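Local structure of chitinase (Paenibacillus sp. FPU-7, 5GZT) at residues B[97-100]-B[101-104]; B[321-324]-B[325-329]. The protein probably hydrolyses chitin and chitodextrins at random internal beta-1,4 linkages between N-acetylglucosamine units, as a family 18 chitinase. All coordinates share one frame; numbering follows the deposited sequence.

In the fold
Both interactions are local turns of a continuous chain, in different parts of the molecule: their centres lie about 71 Å apart and their nearest atoms about 56 Å. Interaction 1 rounds a corner in the N-terminal array of parallel strands, whereas interaction 2 forms a single helical turn in the first family 18 TIM-barrel region. Each is partly buried, with exposed residues alongside two buried ones. At 97-104 the buried pair, Val98 and Ser102, meet methyl to CB, the serine hydroxyl bonding to the preceding coil, and one good backbone bond spans the segments. At 321-329 the buried Asp322 and Thr326 sit within a richly charged setting, where carboxylates meet arginines from a barrel strand and the following helix.

Interaction 1. Residues B[97-100]-B[101-104]; sequences TVAA and SSKD
Ser102 takes part in two successive turns: its N closes a type I beta turn on Ala99 O, and the same residue is the centre of an inverse gamma turn. The Ser102 N to Ala99 O bond is 2.9 Å long and nearly straight, 162° at the hydrogen, yet the donor comes from above the carbonyl plane, 48° out of it. In the second, tighter turn Lys103 N reaches Ser101 O at 2.9 Å, a weak bond. Ala100 and Ser101 occupy the exposed crest of the first turn, while the side chains at its base do the packing. Ser102 CB lies against Val98 CG1 at 4.1 Å; that methyl stands anti to its own backbone N (chi1 -175°), which turns it to the serine. The same CB is 3.4 Å from Ala99 O, close beside the turn's acceptor. Ser102 OG, in contrast, is directed to the preceding coil, where it pairs with Ala80 N and more weakly with Val78 O. The turn leads strand 92-98 of one parallel sheet toward strand 106-109 of the other, a corner of the beta-helix-like stack suggested by the alternating strand order. Val98 also touches Leu120, Ile122 and Thr124 on the side of the next coil. The chemistry is therefore split at Ser102: its backbone N closes the corner within one coil, its hydroxyl ties that corner to the coil before, and its CB contributes to nonpolar packing with Val98, so this buried serine has polar partners for both its N and OG.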
loop_
_atom_site.group_PDB
_atom_site.type_symbol
_atom_site.label_atom_id
_atom_site.label_comp_id
_atom_site.label_asym_id
_atom_site.label_seq_id
_atom_site.Cartn_x
_atom_site.Cartn_y
_atom_site.Cartn_z
ATOM N N THR B 97 -9.167 3.991 58.223
ATOM C CA THR B 97 -9.589 5.376 58.224
ATOM C C THR B 97 -9.439 5.923 59.595
ATOM O O THR B 97 -9.912 5.307 60.543
ATOM C CB THR B 97 -11.077 5.487 57.728
ATOM O OG1 THR B 97 -11.161 5.074 56.346
ATOM C CG2 THR B 97 -11.580 6.935 57.889
ATOM N N VAL B 98 -8.782 7.091 59.706
ATOM C CA VAL B 98 -8.599 7.719 60.965
ATOM C C VAL B 98 -9.485 8.983 60.915
ATOM O O VAL B 98 -9.258 9.898 60.127
ATOM C CB VAL B 98 -7.123 8.053 61.214
ATOM C CG1 VAL B 98 -6.981 8.596 62.597
ATOM C CG2 VAL B 98 -6.233 6.797 60.996
ATOM N N ALA B 99 -10.469 9.027 61.798
ATOM C CA ALA B 99 -11.497 10.073 61.782
ATOM C C ALA B 99 -11.010 11.341 62.391
ATOM O O ALA B 99 -10.086 11.341 63.224
ATOM C CB ALA B 99 -12.740 9.583 62.562
ATOM N N ALA B 100 -11.730 12.424 62.056
ATOM C CA ALA B 100 -11.438 13.777 62.489
ATOM C C ALA B 100 -11.511 13.902 63.984
ATOM O O ALA B 100 -10.878 14.824 64.585
ATOM C CB ALA B 100 -12.451 14.779 61.834
ATOM N N SER B 101 -12.323 13.062 64.594
ATOM C CA SER B 101 -12.370 13.045 66.054
ATOM C C SER B 101 -11.122 12.474 66.786
ATOM O O SER B 101 -10.988 12.683 68.007
ATOM C CB SER B 101 -13.587 12.271 66.509
ATOM O OG SER B 101 -14.732 13.100 66.406
ATOM N N SER B 102 -10.226 11.765 66.082
ATOM C CA SER B 102 -9.236 10.901 66.786
ATOM C C SER B 102 -7.969 11.646 67.054
ATOM O O SER B 102 -6.907 11.391 66.449
ATOM C CB SER B 102 -8.961 9.656 65.998
ATOM O OG SER B 102 -10.134 8.909 65.847
ATOM N N LYS B 103 -8.096 12.605 67.944
ATOM C CA LYS B 103 -7.039 13.556 68.226
ATOM C C LYS B 103 -5.748 12.819 68.650
ATOM O O LYS B 103 -5.812 11.905 69.462
ATOM C CB LYS B 103 -7.475 14.497 69.355
ATOM C CG LYS B 103 -6.462 15.580 69.696
ATOM C CD LYS B 103 -6.424 16.701 68.653
ATOM C CE LYS B 103 -5.247 17.658 68.898
ATOM N NZ LYS B 103 -5.327 18.423 70.178
ATOM N N ASP B 104 -4.610 13.218 68.073
ATOM C CA ASP B 104 -3.289 12.599 68.387
ATOM C C ASP B 104 -3.265 11.120 68.100
ATOM O O ASP B 104 -2.521 10.378 68.722
ATOM C CB ASP B 104 -2.937 12.789 69.869
ATOM C CG ASP B 104 -2.729 14.244 70.255
ATOM O OD1 ASP B 104 -2.250 15.007 69.410
ATOM O OD2 ASP B 104 -2.998 14.594 71.440
#

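Interaction 2. Residues B[321-324]-B[325-329]; sequences EDAK and WTEDP
Asp322 O receives Thr326 N at 3.0 Å, in the carbonyl plane, and Ala323 O receives Glu327 N at 2.9 Å, so the backbone makes one short turn of alpha-helix, 323-326, between strand 315-318 and helix 333-340 of the family 18 TIM-barrel region. Asp322 is its N-cap: with CG anti to the backbone N (chi1 -180°), OD1 meets Lys324 N in a weak bond of 3.3 Å, while OD2 forms a salt bridge with Arg310 of strand 303-312. Trp325 CB sits just beyond Asp322 O at 3.3 Å, but its indole leads away from 321-324, to a cation-pi contact with Arg339 and to Trp286. At the far end chi1 of Glu327 (-47°) sets CG 4.0 Å from Ala323 CB, and a bend at chi2 then turns the carboxylate back toward Thr326. Each carboxylate oxygen has its own partner: OE1 pairs with Arg340 in a salt bridge and OE2 accepts from Thr326, which would be expected to limit rotation of the group. Thr326 OG1 delivers that bond to Glu327 OE2 over 2.9 Å, entering from above the carboxylate plane, 41° out of it.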
loop_
_atom_site.group_PDB
_atom_site.type_symbol
_atom_site.label_atom_id
_atom_site.label_comp_id
_atom_site.label_asym_id
_atom_site.label_seq_id
_atom_site.Cartn_x
_atom_site.Cartn_y
_atom_site.Cartn_z
ATOM N N GLU B 321 -18.053 -19.795 0.811
ATOM C CA GLU B 321 -18.648 -20.534 1.921
ATOM C C GLU B 321 -19.477 -19.713 2.841
ATOM O O GLU B 321 -19.874 -20.204 3.886
ATOM C CB GLU B 321 -17.530 -21.204 2.686
ATOM C CG GLU B 321 -16.750 -22.169 1.780
ATOM C CD GLU B 321 -15.769 -23.061 2.526
ATOM O OE1 GLU B 321 -16.075 -23.477 3.685
ATOM O OE2 GLU B 321 -14.689 -23.341 1.949
ATOM N N ASP B 322 -19.744 -18.465 2.485
ATOM C CA ASP B 322 -20.496 -17.536 3.360
ATOM C C ASP B 322 -21.863 -17.355 2.769
ATOM O O ASP B 322 -22.002 -16.637 1.768
ATOM C CB ASP B 322 -19.804 -16.140 3.472
ATOM C CG ASP B 322 -20.561 -15.179 4.373
ATOM O OD1 ASP B 322 -21.543 -15.608 5.011
ATOM O OD2 ASP B 322 -20.170 -13.990 4.489
ATOM N N ALA B 323 -22.878 -17.958 3.393
ATOM C CA ALA B 323 -24.214 -18.047 2.765
ATOM C C ALA B 323 -24.911 -16.728 2.733
ATOM O O ALA B 323 -25.798 -16.528 1.912
ATOM C CB ALA B 323 -25.119 -19.050 3.473
ATOM N N LYS B 324 -24.562 -15.856 3.676
ATOM C CA LYS B 324 -25.103 -14.513 3.726
ATOM C C LYS B 324 -24.833 -13.823 2.390
ATOM O O LYS B 324 -25.699 -13.166 1.866
ATOM C CB LYS B 324 -24.434 -13.760 4.876
ATOM C CG LYS B 324 -24.765 -12.277 4.995
ATOM C CD LYS B 324 -26.072 -12.025 5.691
ATOM C CE LYS B 324 -26.827 -10.905 5.022
ATOM N NZ LYS B 324 -28.107 -10.652 5.732
ATOM N N TRP B 325 -23.645 -14.051 1.856
ATOM C CA TRP B 325 -23.218 -13.562 0.582
ATOM C C TRP B 325 -23.826 -14.379 -0.614
ATOM O O TRP B 325 -24.477 -13.805 -1.514
ATOM C CB TRP B 325 -21.697 -13.605 0.508
ATOM C CG TRP B 325 -21.208 -12.904 -0.661
ATOM C CD1 TRP B 325 -21.403 -11.568 -0.940
ATOM C CD2 TRP B 325 -20.476 -13.445 -1.764
ATOM N NE1 TRP B 325 -20.822 -11.263 -2.140
ATOM C CE2 TRP B 325 -20.251 -12.382 -2.672
ATOM C CE3 TRP B 325 -20.019 -14.707 -2.097
ATOM C CZ2 TRP B 325 -19.554 -12.541 -3.856
ATOM C CZ3 TRP B 325 -19.296 -14.854 -3.297
ATOM C CH2 TRP B 325 -19.086 -13.787 -4.152
ATOM N N THR B 326 -23.607 -15.691 -0.627
ATOM C CA THR B 326 -23.962 -16.523 -1.815
ATOM C C THR B 326 -25.436 -16.624 -2.053
ATOM O O THR B 326 -25.807 -16.818 -3.195
ATOM C CB THR B 326 -23.411 -17.963 -1.771
ATOM O OG1 THR B 326 -23.813 -18.615 -0.550
ATOM C CG2 THR B 326 -21.885 -17.932 -1.872
ATOM N N GLU B 327 -26.243 -16.458 -1.000
ATOM C CA GLU B 327 -27.697 -16.597 -1.044
ATOM C C GLU B 327 -28.424 -15.263 -0.914
ATOM O O GLU B 327 -29.620 -15.226 -0.635
ATOM C CB GLU B 327 -28.173 -17.563 0.059
ATOM C CG GLU B 327 -27.389 -18.893 0.182
ATOM C CD GLU B 327 -27.146 -19.592 -1.156
ATOM O OE1 GLU B 327 -28.060 -19.545 -2.001
ATOM O OE2 GLU B 327 -26.061 -20.203 -1.391
ATOM N N ASP B 328 -27.719 -14.155 -1.135
ATOM C CA ASP B 328 -28.353 -12.812 -1.208
ATOM C C ASP B 328 -29.596 -12.941 -2.087
ATOM O O ASP B 328 -29.455 -13.292 -3.265
ATOM C CB ASP B 328 -27.355 -11.775 -1.785
ATOM C CG ASP B 328 -27.866 -10.344 -1.744
ATOM O OD1 ASP B 328 -29.074 -10.170 -1.577
ATOM O OD2 ASP B 328 -27.052 -9.389 -1.898
ATOM N N PRO B 329 -30.802 -12.674 -1.524
ATOM C CA PRO B 329 -32.058 -12.849 -2.292
ATOM C C PRO B 329 -32.357 -11.683 -3.256
ATOM O O PRO B 329 -33.298 -11.728 -4.011
ATOM C CB PRO B 329 -33.119 -12.886 -1.190
ATOM C CG PRO B 329 -32.587 -11.894 -0.180
ATOM C CD PRO B 329 -31.079 -12.110 -0.182
#